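Local coordinates for Lin2722 protein (Listeria innocua, PDB 3DS8) that is of unknown function but belongs to an alpha/beta hydrolase family, and is possibly a hydrolase, at residues F134-P139 with N153-M158; N140-D145 with P192-L197; L146-L151 with T199-P204; A178-E183 with E212-G217. All coordinates share one frame; numbering follows the deposited sequence.

Interaction 1 of 4, residues F134-P139 with N153-M158; sequences FNDLDP and NSTPQM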
loop_
_atom_site.group_PDB
_atom_site.type_symbol
_atom_site.label_atom_id
_atom_site.label_comp_id
_atom_site.label_asym_id
_atom_site.label_seq_id
_atom_site.Cartn_x
_atom_site.Cartn_y
_atom_site.Cartn_z
ATOM N N PHE A 134 8.493 3.358 5.777
ATOM C CA PHE A 134 9.137 4.196 4.772
ATOM C C PHE A 134 10.554 4.635 5.116
ATOM O O PHE A 134 11.395 4.708 4.241
ATOM C CB PHE A 134 8.263 5.402 4.402
ATOM C CG PHE A 134 6.942 5.007 3.802
ATOM C CD1 PHE A 134 6.866 4.654 2.461
ATOM C CD2 PHE A 134 5.788 5.060 4.560
ATOM C CE1 PHE A 134 5.684 4.254 1.915
ATOM C CE2 PHE A 134 4.603 4.621 4.030
ATOM C CZ PHE A 134 4.560 4.280 2.659
ATOM N N ASN A 135 10.819 4.882 6.397
ATOM C CA ASN A 135 12.156 5.170 6.876
ATOM C C ASN A 135 12.668 4.088 7.855
ATOM O O ASN A 135 13.361 4.385 8.819
ATOM C CB ASN A 135 12.163 6.536 7.551
ATOM C CG ASN A 135 13.576 7.088 7.735
ATOM O OD1 ASN A 135 14.417 6.964 6.832
ATOM N ND2 ASN A 135 13.825 7.746 8.872
ATOM N N ASP A 136 12.358 2.830 7.547
ATOM C CA ASP A 136 12.830 1.669 8.278
ATOM C C ASP A 136 12.449 1.700 9.779
ATOM O O ASP A 136 11.404 2.288 10.146
ATOM C CB ASP A 136 14.334 1.408 7.994
ATOM C CG ASP A 136 14.631 1.197 6.490
ATOM O OD1 ASP A 136 13.772 0.683 5.767
ATOM O OD2 ASP A 136 15.763 1.464 6.082
ATOM N N LEU A 137 13.211 1.032 10.639
ATOM C CA LEU A 137 12.739 0.733 11.979
ATOM C C LEU A 137 13.452 1.457 13.127
ATOM O O LEU A 137 13.075 1.314 14.260
ATOM C CB LEU A 137 12.823 -0.780 12.238
ATOM C CG LEU A 137 12.206 -1.684 11.183
ATOM C CD1 LEU A 137 12.276 -3.118 11.655
ATOM C CD2 LEU A 137 10.721 -1.301 10.909
ATOM N N ASP A 138 14.542 2.140 12.855
ATOM C CA ASP A 138 15.355 2.712 13.930
ATOM C C ASP A 138 14.679 3.925 14.572
ATOM O O ASP A 138 14.480 4.918 13.920
ATOM C CB ASP A 138 16.728 3.093 13.391
ATOM C CG ASP A 138 17.752 3.307 14.476
ATOM O OD1 ASP A 138 17.410 3.738 15.601
ATOM O OD2 ASP A 138 18.937 2.994 14.188
ATOM N N PRO A 139 14.393 3.861 15.884
ATOM C CA PRO A 139 13.766 5.048 16.504
ATOM C C PRO A 139 14.640 6.276 16.440
ATOM O O PRO A 139 14.121 7.377 16.360
ATOM C CB PRO A 139 13.531 4.643 17.966
ATOM C CG PRO A 139 14.066 3.283 18.116
ATOM C CD PRO A 139 14.502 2.731 16.810
ATOM N N ASN A 153 17.083 11.326 10.633
ATOM C CA ASN A 153 18.045 10.809 9.654
ATOM C C ASN A 153 17.297 10.037 8.592
ATOM O O ASN A 153 16.486 9.185 8.933
ATOM C CB ASN A 153 19.045 9.894 10.319
ATOM C CG ASN A 153 20.087 9.368 9.358
ATOM O OD1 ASN A 153 20.745 10.149 8.635
ATOM N ND2 ASN A 153 20.246 8.038 9.323
ATOM N N SER A 154 17.530 10.346 7.321
ATOM C CA SER A 154 16.885 9.590 6.243
ATOM C C SER A 154 17.728 8.403 5.886
ATOM O O SER A 154 18.933 8.547 5.651
ATOM C CB SER A 154 16.696 10.432 4.974
ATOM O OG SER A 154 15.982 11.602 5.296
ATOM N N THR A 155 17.078 7.253 5.783
ATOM C CA THR A 155 17.694 6.049 5.282
ATOM C C THR A 155 17.853 6.079 3.742
ATOM O O THR A 155 17.235 6.907 3.076
ATOM C CB THR A 155 16.828 4.843 5.646
ATOM O OG1 THR A 155 15.548 5.003 5.012
ATOM C CG2 THR A 155 16.656 4.732 7.178
ATOM N N PRO A 156 18.704 5.191 3.182
ATOM C CA PRO A 156 18.814 5.032 1.737
ATOM C C PRO A 156 17.481 4.797 1.030
ATOM O O PRO A 156 17.262 5.327 -0.063
ATOM C CB PRO A 156 19.757 3.832 1.588
ATOM C CG PRO A 156 20.647 3.931 2.789
ATOM C CD PRO A 156 19.719 4.373 3.889
ATOM N N GLN A 157 16.579 4.041 1.651
ATOM C CA GLN A 157 15.269 3.843 1.054
ATOM C C GLN A 157 14.507 5.172 0.944
ATOM O O GLN A 157 13.957 5.497 -0.121
ATOM C CB GLN A 157 14.471 2.811 1.868
ATOM C CG GLN A 157 13.039 2.634 1.414
ATOM C CD GLN A 157 12.349 1.544 2.218
ATOM O OE1 GLN A 157 12.512 0.353 1.947
ATOM N NE2 GLN A 157 11.634 1.952 3.263
HETATM N N MSE A 158 14.467 5.937 2.042
HETATM C CA MSE A 158 13.844 7.256 2.000
HETATM C C MSE A 158 14.510 8.139 0.990
HETATM O O MSE A 158 13.853 8.920 0.327
HETATM C CB MSE A 158 13.900 7.993 3.339
HETATM C CG MSE A 158 12.879 7.683 4.276
HETATM SE SE MSE A 158 11.081 8.080 3.583
HETATM C CE MSE A 158 10.932 10.043 3.490
HETATM O O HOH W 1 17.190 1.899 3.653
HETATM O O HOH W 2 12.439 -1.705 4.326
#
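Asn135 bridges the two segments by its carboxamide, which copies the donor and acceptor pattern of a peptide group. Its OD1 accepts from Thr155 N at 2.9 Å, a nearly straight bond lying in the carbonyl plane, and from the hydroxyl OG1 of the same threonine, tilted 27° from that plane. On the other branch, Asn135 ND2 donates to Asn153 O (3.0 Å), which lies close to the amide plane. With CG anti to the backbone N (chi1 -164°), the amide extends across to the 153-155 backbone, and bonds at both ends hold its rotation. A second amide works in the opposite direction: Gln157 NE2 gives a hydrogen bond to Phe134 O of 2.9 Å, arriving from above the carbonyl plane rather than on a lone pair. Thr155 OG1 also accepts from Met158 N at 3.3 Å, an N-cap bond. Two waters extend the polar network, one joining Asp136 OD2 to Gln157 N, the other joining Asp136 OD1 to Gln157 OE1. Packing completes the contact. The bent chain of selenomethionine Met158 crosses Asn135 at about a right angle, Met158 CG lying 3.1 Å from Asn135 OD1, while Met158 SE is 4.0 Å from Phe134 CB. Asn135 thus holds the threonine that caps helix 156-163, linking that helix start to the loop after strand 123-130 of the alpha/beta hydrolase fold.

Interaction 2 of 4, residues N140-D145 with P192-L197; sequences NDNGMD and PTISSL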
loop_
_atom_site.group_PDB
_atom_site.type_symbol
_atom_site.label_atom_id
_atom_site.label_comp_id
_atom_site.label_asym_id
_atom_site.label_seq_id
_atom_site.Cartn_x
_atom_site.Cartn_y
_atom_site.Cartn_z
ATOM N N ASN A 140 15.959 6.091 16.482
ATOM C CA ASN A 140 16.885 7.230 16.326
ATOM C C ASN A 140 16.780 7.984 14.993
ATOM O O ASN A 140 17.054 9.198 14.960
ATOM C CB ASN A 140 18.326 6.789 16.539
ATOM C CG ASN A 140 18.600 6.358 17.959
ATOM O OD1 ASN A 140 17.928 6.806 18.906
ATOM N ND2 ASN A 140 19.610 5.504 18.130
ATOM N N ASP A 141 16.390 7.300 13.918
ATOM C CA ASP A 141 16.254 7.897 12.606
ATOM C C ASP A 141 14.902 8.650 12.485
ATOM O O ASP A 141 14.708 9.439 11.563
ATOM C CB ASP A 141 16.312 6.832 11.507
ATOM C CG ASP A 141 17.685 6.216 11.322
ATOM O OD1 ASP A 141 18.694 6.822 11.770
ATOM O OD2 ASP A 141 17.751 5.127 10.688
ATOM N N ASN A 142 13.969 8.327 13.374
ATOM C CA ASN A 142 12.590 8.782 13.230
ATOM C C ASN A 142 12.101 9.747 14.297
ATOM O O ASN A 142 11.417 10.745 13.990
ATOM C CB ASN A 142 11.703 7.545 13.105
ATOM C CG ASN A 142 11.933 6.840 11.777
ATOM O OD1 ASN A 142 11.569 7.380 10.737
ATOM N ND2 ASN A 142 12.659 5.696 11.784
ATOM N N GLY A 143 12.421 9.450 15.549
ATOM C CA GLY A 143 12.016 10.328 16.631
ATOM C C GLY A 143 10.537 10.237 16.972
ATOM O O GLY A 143 9.863 9.226 16.689
HETATM N N MSE A 144 10.034 11.276 17.647
HETATM C CA MSE A 144 8.703 11.213 18.221
HETATM C C MSE A 144 7.830 12.418 17.895
HETATM O O MSE A 144 6.751 12.550 18.483
HETATM C CB MSE A 144 8.835 11.138 19.746
HETATM C CG MSE A 144 9.678 9.985 20.220
HETATM SE SE MSE A 144 9.786 9.921 22.153
HETATM C CE MSE A 144 9.700 11.860 22.545
ATOM N N ASP A 145 8.301 13.319 17.033
ATOM C CA ASP A 145 7.576 14.571 16.747
ATOM C C ASP A 145 6.587 14.333 15.623
ATOM O O ASP A 145 6.981 14.274 14.453
ATOM C CB ASP A 145 8.547 15.659 16.353
ATOM C CG ASP A 145 7.854 16.975 16.025
ATOM O OD1 ASP A 145 6.616 17.082 16.226
ATOM O OD2 ASP A 145 8.570 17.887 15.547
ATOM N N PRO A 192 8.424 2.641 13.980
ATOM C CA PRO A 192 8.131 3.965 14.540
ATOM C C PRO A 192 7.007 4.615 13.745
ATOM O O PRO A 192 6.970 4.577 12.512
ATOM C CB PRO A 192 9.469 4.720 14.407
ATOM C CG PRO A 192 10.493 3.641 14.299
ATOM C CD PRO A 192 9.825 2.527 13.569
ATOM N N THR A 193 6.090 5.232 14.463
ATOM C CA THR A 193 4.932 5.840 13.849
ATOM C C THR A 193 5.324 6.816 12.767
ATOM O O THR A 193 4.753 6.820 11.671
ATOM C CB THR A 193 4.066 6.533 14.936
ATOM O OG1 THR A 193 3.780 5.597 15.972
ATOM C CG2 THR A 193 2.802 7.034 14.344
ATOM N N ILE A 194 6.384 7.583 13.032
ATOM C CA ILE A 194 6.849 8.539 12.055
ATOM C C ILE A 194 7.356 7.895 10.742
ATOM O O ILE A 194 7.176 8.444 9.670
ATOM C CB ILE A 194 7.900 9.458 12.677
ATOM C CG1 ILE A 194 7.145 10.479 13.576
ATOM C CG2 ILE A 194 8.790 10.159 11.608
ATOM C CD1 ILE A 194 7.950 11.085 14.578
ATOM N N SER A 195 8.003 6.748 10.854
ATOM C CA SER A 195 8.481 5.984 9.678
ATOM C C SER A 195 7.309 5.620 8.811
ATOM O O SER A 195 7.367 5.742 7.588
ATOM C CB SER A 195 9.215 4.729 10.094
ATOM O OG SER A 195 9.673 4.021 8.947
ATOM N N SER A 196 6.221 5.198 9.437
ATOM C CA SER A 196 4.992 4.850 8.685
ATOM C C SER A 196 4.197 6.024 8.088
ATOM O O SER A 196 3.265 5.805 7.295
ATOM C CB SER A 196 4.092 3.899 9.510
ATOM O OG SER A 196 4.018 4.237 10.842
ATOM N N LEU A 197 4.594 7.255 8.447
ATOM C CA LEU A 197 4.030 8.475 7.895
ATOM C C LEU A 197 5.011 9.267 7.057
ATOM O O LEU A 197 4.671 10.355 6.596
ATOM C CB LEU A 197 3.549 9.349 9.032
ATOM C CG LEU A 197 2.432 8.819 9.931
ATOM C CD1 LEU A 197 2.342 9.785 11.157
ATOM C CD2 LEU A 197 1.109 8.674 9.205
HETATM O O HOH W 3 7.725 7.573 15.703
#
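Asn142, in the weakly bonded helical turn about 139-142, meets three residues of the opposing turn with its side chain and carbonyl. Its CB rests 3.8 Å from Pro192 CB, the two side chains crossing at about a right angle. CG is anti to the carbonyl carbon (chi1 -70°), which carries the amide past the proline to Ser195, where Asn142 OD1 lies 3.6 Å from Ser195 CB. This is van der Waals contact; the polar ends are engaged elsewhere, Asn142 OD1 with Asn135 ND2, Asn142 ND2 with Asp138 O, and Ser195 OG with Asp136 O and Asn135 N. The Asn142 carbonyl oxygen meets Ile194 CG2 at 3.6 Å.

Gly143 follows with positive phi (75°), a backbone conformation that favours glycine, and the chain turns along Ile194. A water spans the segments here, donating to Gly143 O at 2.9 Å and accepting from Ile194 N. The family is that of the alpha/beta hydrolases, and the weakly bonded helix about 193-196, across from this turn, belongs to the connection between the parallel strands 173-180 and 209-216. Pro192, just before it, is close to, but not in contact with, a possible catalytic triad of Ser102, His222 and Asp188.

Further on, the backbone from Met144 to Asp145 passes the tip of Ile194. Ile194 CD1 comes within 3.6 Å of Met144 C and 3.3 Å of Asp145 O, so this methyl meets peptide groups rather than apolar side chains of 140-145. Asp145 OD1 is hydrogen-bonded to Ser147 OG.

Interaction 3 of 4, residues L146-L151 with T199-P204; sequences LSFKKL and TRLFMP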
loop_
_atom_site.group_PDB
_atom_site.type_symbol
_atom_site.label_atom_id
_atom_site.label_comp_id
_atom_site.label_asym_id
_atom_site.label_seq_id
_atom_site.Cartn_x
_atom_site.Cartn_y
_atom_site.Cartn_z
ATOM N N LEU A 146 5.312 14.161 15.949
ATOM C CA LEU A 146 4.338 13.848 14.894
ATOM C C LEU A 146 4.068 15.045 13.978
ATOM O O LEU A 146 3.475 14.867 12.942
ATOM C CB LEU A 146 3.027 13.284 15.453
ATOM C CG LEU A 146 3.109 11.851 15.947
ATOM C CD1 LEU A 146 1.814 11.537 16.614
ATOM C CD2 LEU A 146 3.375 10.872 14.770
ATOM N N SER A 147 4.543 16.234 14.329
ATOM C CA SER A 147 4.448 17.400 13.433
ATOM C C SER A 147 5.688 17.546 12.531
ATOM O O SER A 147 5.903 18.574 11.839
ATOM C CB SER A 147 4.131 18.678 14.228
ATOM O OG SER A 147 5.278 19.120 14.883
ATOM N N PHE A 148 6.495 16.493 12.493
ATOM C CA PHE A 148 7.732 16.514 11.718
ATOM C C PHE A 148 7.608 17.061 10.270
ATOM O O PHE A 148 6.706 16.683 9.529
ATOM C CB PHE A 148 8.421 15.117 11.730
ATOM C CG PHE A 148 7.754 14.080 10.846
ATOM C CD1 PHE A 148 8.275 13.792 9.583
ATOM C CD2 PHE A 148 6.600 13.438 11.247
ATOM C CE1 PHE A 148 7.661 12.869 8.754
ATOM C CE2 PHE A 148 5.958 12.525 10.432
ATOM C CZ PHE A 148 6.477 12.232 9.173
ATOM N N LYS A 149 8.571 17.905 9.898
ATOM C CA LYS A 149 8.785 18.408 8.539
ATOM C C LYS A 149 10.010 17.769 7.905
ATOM O O LYS A 149 10.214 17.931 6.722
ATOM C CB LYS A 149 9.045 19.921 8.552
ATOM C CG LYS A 149 8.047 20.753 9.355
ATOM C CD LYS A 149 6.761 20.920 8.623
ATOM C CE LYS A 149 5.786 21.810 9.438
ATOM N NZ LYS A 149 5.038 21.014 10.490
ATOM N N LYS A 150 10.850 17.112 8.709
ATOM C CA LYS A 150 12.032 16.381 8.254
ATOM C C LYS A 150 12.294 15.242 9.229
ATOM O O LYS A 150 11.815 15.256 10.376
ATOM C CB LYS A 150 13.279 17.259 8.201
ATOM C CG LYS A 150 13.612 17.932 9.483
ATOM C CD LYS A 150 15.048 18.531 9.484
ATOM C CE LYS A 150 15.191 19.862 8.738
ATOM N NZ LYS A 150 16.358 20.727 9.280
ATOM N N LEU A 151 13.067 14.261 8.791
ATOM C CA LEU A 151 13.439 13.143 9.654
ATOM C C LEU A 151 14.769 13.408 10.341
ATOM O O LEU A 151 15.661 14.030 9.756
ATOM C CB LEU A 151 13.527 11.844 8.865
ATOM C CG LEU A 151 12.222 11.469 8.143
ATOM C CD1 LEU A 151 12.586 10.579 6.937
ATOM C CD2 LEU A 151 11.272 10.773 9.095
ATOM N N THR A 199 5.982 9.152 4.137
ATOM C CA THR A 199 5.356 9.591 2.893
ATOM C C THR A 199 5.051 11.087 2.871
ATOM O O THR A 199 5.002 11.682 1.806
ATOM C CB THR A 199 4.052 8.800 2.623
ATOM O OG1 THR A 199 3.398 8.502 3.866
ATOM C CG2 THR A 199 4.375 7.465 1.879
ATOM N N ARG A 200 4.859 11.691 4.047
ATOM C CA ARG A 200 4.614 13.135 4.145
ATOM C C ARG A 200 5.688 13.972 3.467
ATOM O O ARG A 200 5.444 15.115 3.054
ATOM C CB ARG A 200 4.620 13.472 5.652
ATOM C CG ARG A 200 4.309 14.789 6.022
ATOM C CD ARG A 200 4.534 14.902 7.517
ATOM N NE ARG A 200 3.503 14.203 8.285
ATOM C CZ ARG A 200 3.312 14.407 9.589
ATOM N NH1 ARG A 200 4.054 15.293 10.225
ATOM N NH2 ARG A 200 2.371 13.754 10.255
ATOM N N LEU A 201 6.883 13.411 3.360
ATOM C CA LEU A 201 8.032 14.129 2.829
ATOM C C LEU A 201 8.243 13.995 1.319
ATOM O O LEU A 201 9.129 14.659 0.769
ATOM C CB LEU A 201 9.284 13.718 3.591
ATOM C CG LEU A 201 9.154 13.880 5.124
ATOM C CD1 LEU A 201 10.430 13.600 5.763
ATOM C CD2 LEU A 201 8.650 15.271 5.541
ATOM N N PHE A 202 7.425 13.194 0.646
ATOM C CA PHE A 202 7.570 13.035 -0.792
ATOM C C PHE A 202 6.265 12.881 -1.572
ATOM O O PHE A 202 6.246 13.164 -2.781
ATOM C CB PHE A 202 8.593 11.905 -1.123
ATOM C CG PHE A 202 8.179 10.517 -0.716
ATOM C CD1 PHE A 202 7.546 9.677 -1.617
ATOM C CD2 PHE A 202 8.480 10.007 0.546
ATOM C CE1 PHE A 202 7.192 8.420 -1.279
ATOM C CE2 PHE A 202 8.123 8.727 0.881
ATOM C CZ PHE A 202 7.479 7.926 -0.018
HETATM N N MSE A 203 5.164 12.514 -0.906
HETATM C CA MSE A 203 3.919 12.382 -1.648
HETATM C C MSE A 203 3.144 13.700 -1.867
HETATM O O MSE A 203 2.641 13.940 -2.981
HETATM C CB MSE A 203 3.047 11.304 -1.037
HETATM C CG MSE A 203 3.654 9.946 -1.176
HETATM SE SE MSE A 203 3.794 9.454 -3.101
HETATM C CE MSE A 203 3.970 7.499 -2.877
ATOM N N PRO A 204 3.028 14.554 -0.840
ATOM C CA PRO A 204 2.326 15.828 -1.088
ATOM C C PRO A 204 2.904 16.622 -2.268
ATOM O O PRO A 204 4.093 16.786 -2.345
ATOM C CB PRO A 204 2.541 16.608 0.213
ATOM C CG PRO A 204 2.754 15.525 1.264
ATOM C CD PRO A 204 3.427 14.400 0.574
#
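The guanidinium of Arg200 lies flat on the ring of Phe148, their centres 4.0 Å apart and the planes only 12° from parallel, a stacked cation-pi pair. CE2 of the ring sits over the middle of the guanidinium, leaving the arginine's edge to backbone carbonyls. Arg200 NH1 and NH2 both close on Leu146 O, NH1 at 2.8 Å and NH2 at 3.1 Å, while NH1 also donates to Phe148 O in that carbonyl's plane, on a lone pair. Three bonds to two oxygens fix the group's rotation and keep it level against the ring. The aliphatic part joins in: Arg200 CD stands 4.0 Å from the Phe148 ring centroid over the same face, a CH-pi contact. A bend at chi3 (-73°), beyond an otherwise extended chain, brings the guanidinium round to this position.

Leu201 approaches the ring differently, at its edge, with CG 4.1 Å from Phe148 CE1. Its two methyls then part: Leu201 CD1 meets Leu151 CG at 3.7 Å, and Leu201 CD2 lies against Lys149 O at 3.3 Å.

Beyond the two loops, Arg200 NH2 forms a salt bridge with Glu212 OE1 of strand 209-216, probably helping to offset its charge. Ile194 of helix 193-196 touches Leu146, Phe148 and Leu151, so the loop preceding helix 156-163 is packed against both that short helix and the 3-10 turn following it, beside the sheet.

Interaction 4 of 4, residues A178-E183 with E212-G217; sequences AGELSE and EDIQVG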
loop_
_atom_site.group_PDB
_atom_site.type_symbol
_atom_site.label_atom_id
_atom_site.label_comp_id
_atom_site.label_asym_id
_atom_site.label_seq_id
_atom_site.Cartn_x
_atom_site.Cartn_y
_atom_site.Cartn_z
ATOM N N ALA A 178 -1.064 4.523 10.039
ATOM C CA ALA A 178 -0.005 4.278 10.994
ATOM C C ALA A 178 -0.575 3.934 12.351
ATOM O O ALA A 178 -1.622 4.459 12.743
ATOM C CB ALA A 178 0.905 5.487 11.135
ATOM N N GLY A 179 0.105 3.043 13.061
ATOM C CA GLY A 179 -0.233 2.759 14.470
ATOM C C GLY A 179 0.729 3.393 15.466
ATOM O O GLY A 179 1.929 3.595 15.200
ATOM N N GLU A 180 0.196 3.708 16.637
ATOM C CA GLU A 180 0.949 4.219 17.733
ATOM C C GLU A 180 0.374 3.486 18.986
ATOM O O GLU A 180 -0.848 3.564 19.276
ATOM C CB GLU A 180 0.764 5.738 17.790
ATOM C CG GLU A 180 1.450 6.363 18.868
ATOM C CD GLU A 180 1.370 7.884 18.839
ATOM O OE1 GLU A 180 0.254 8.459 18.773
ATOM O OE2 GLU A 180 2.444 8.482 18.966
ATOM N N LEU A 181 1.215 2.759 19.712
ATOM C CA LEU A 181 0.694 1.946 20.806
ATOM C C LEU A 181 0.100 2.839 21.882
ATOM O O LEU A 181 -0.886 2.473 22.519
ATOM C CB LEU A 181 1.737 0.997 21.393
ATOM C CG LEU A 181 2.194 -0.074 20.377
ATOM C CD1 LEU A 181 3.256 -0.901 20.989
ATOM C CD2 LEU A 181 1.015 -0.943 19.888
ATOM N N SER A 182 0.703 4.002 22.085
ATOM C CA SER A 182 0.123 4.978 22.987
ATOM C C SER A 182 0.709 6.333 22.634
ATOM O O SER A 182 1.731 6.410 21.937
ATOM C CB SER A 182 0.466 4.667 24.460
ATOM O OG SER A 182 1.754 5.145 24.760
ATOM N N GLU A 183 0.087 7.401 23.141
ATOM C CA GLU A 183 0.598 8.764 22.850
ATOM C C GLU A 183 2.029 8.966 23.273
ATOM O O GLU A 183 2.731 9.742 22.675
ATOM C CB GLU A 183 -0.237 9.858 23.507
ATOM C CG GLU A 183 -1.546 10.119 22.823
ATOM C CD GLU A 183 -2.551 9.051 23.133
ATOM O OE1 GLU A 183 -2.235 8.234 24.027
ATOM O OE2 GLU A 183 -3.645 9.038 22.524
ATOM N N GLU A 212 -3.242 11.013 5.808
ATOM C CA GLU A 212 -2.704 10.218 6.900
ATOM C C GLU A 212 -3.821 9.827 7.861
ATOM O O GLU A 212 -4.778 10.630 8.086
ATOM C CB GLU A 212 -1.666 11.062 7.667
ATOM C CG GLU A 212 -0.456 11.413 6.813
ATOM C CD GLU A 212 0.605 12.210 7.528
ATOM O OE1 GLU A 212 0.319 12.829 8.561
ATOM O OE2 GLU A 212 1.772 12.194 7.033
ATOM N N ASP A 213 -3.694 8.674 8.514
ATOM C CA ASP A 213 -4.649 8.263 9.570
ATOM C C ASP A 213 -3.830 7.529 10.616
ATOM O O ASP A 213 -3.145 6.561 10.289
ATOM C CB ASP A 213 -5.691 7.274 8.994
ATOM C CG ASP A 213 -6.369 6.307 10.089
ATOM O OD1 ASP A 213 -7.317 6.820 10.662
ATOM O OD2 ASP A 213 -5.972 5.056 10.361
ATOM N N ILE A 214 -3.802 8.047 11.830
ATOM C CA ILE A 214 -3.088 7.388 12.938
ATOM C C ILE A 214 -4.089 6.704 13.850
ATOM O O ILE A 214 -5.085 7.323 14.257
ATOM C CB ILE A 214 -2.295 8.389 13.776
ATOM C CG1 ILE A 214 -1.268 9.127 12.914
ATOM C CG2 ILE A 214 -1.600 7.662 14.979
ATOM C CD1 ILE A 214 -0.554 10.229 13.667
ATOM N N GLN A 215 -3.875 5.434 14.147
ATOM C CA GLN A 215 -4.650 4.741 15.122
ATOM C C GLN A 215 -3.812 4.580 16.394
ATOM O O GLN A 215 -2.654 4.190 16.340
ATOM C CB GLN A 215 -5.095 3.349 14.644
ATOM C CG GLN A 215 -6.074 3.362 13.504
ATOM C CD GLN A 215 -6.129 2.013 12.823
ATOM O OE1 GLN A 215 -6.293 0.962 13.495
ATOM N NE2 GLN A 215 -6.007 2.022 11.496
ATOM N N VAL A 216 -4.427 4.848 17.531
ATOM C CA VAL A 216 -3.692 4.815 18.804
ATOM C C VAL A 216 -4.241 3.738 19.724
ATOM O O VAL A 216 -5.475 3.552 19.870
ATOM C CB VAL A 216 -3.704 6.175 19.523
ATOM C CG1 VAL A 216 -2.773 6.150 20.754
ATOM C CG2 VAL A 216 -3.289 7.304 18.574
ATOM N N GLY A 217 -3.335 3.063 20.396
ATOM C CA GLY A 217 -3.706 2.089 21.395
ATOM C C GLY A 217 -3.063 0.731 21.215
ATOM O O GLY A 217 -2.466 0.417 20.192
#
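Ala178, Gly179 and Glu180 pair with Ile214, Gln215 and Val216 as neighbouring parallel strands of the alpha/beta hydrolase sheet, joined through helix 193-196 in a beta-alpha-beta crossover. The short strand segments run 4.6 Å apart at closest approach, their directions differing by 30°. Four backbone hydrogen bonds hold them: Ala178 N to Asp213 O, Gln215 N to Ala178 O, Glu180 N to Gln215 O, and Gly217 N to Glu180 O, the last at 2.8 Å. Weaker CA-H...O contacts fill in between, among them Val216 CA to Glu180 O at 3.1 Å.

Side-chain packing is on the face of Ala178, Glu180, Ile214 and Val216. Glu180 and Val216 lie side by side pointing the same way, with Glu180 OE1 3.7 Å from Val216 CG2, while Glu180 CB touches Ile214 CG2. On the other face, Gln215 OE1 is hydrogen-bonded to Thr228 OG1, and Gln215 NE2 to Asp213 OD2 and Ser231 OG.

Past the strand end, Gly217 has phi 128°, where a CB would press on the carbonyl oxygen of Val216. Glu183 folds back at chi2 (76°) and crosses Val216 at about a right angle, setting its OE2 3.5 Å from Val216 CG1.

Overall arrangement
Interactions 1, 2 and 3 form one continuous cluster, their centres about 9 to 12 Å apart. Interaction 1 closes the excursion between strand 123-130 and helix 156-163 on itself, while interactions 2 and 3 set it against the connection between strands 173-180 and 209-216. The first segments of interactions 1, 2 and 3 follow one another directly along the chain, and all three interactions cross in sequence. Interaction 4 is the sheet pairing of those two strands; it touches interactions 2 and 3 but stays about 8 Å, nearest atoms, from interaction 1. Helix 193-196 thus links the excursion to the sheet. Pro192 of interaction 2 and Gly179 of interaction 4 lie close to a possible Ser-His-Asp triad.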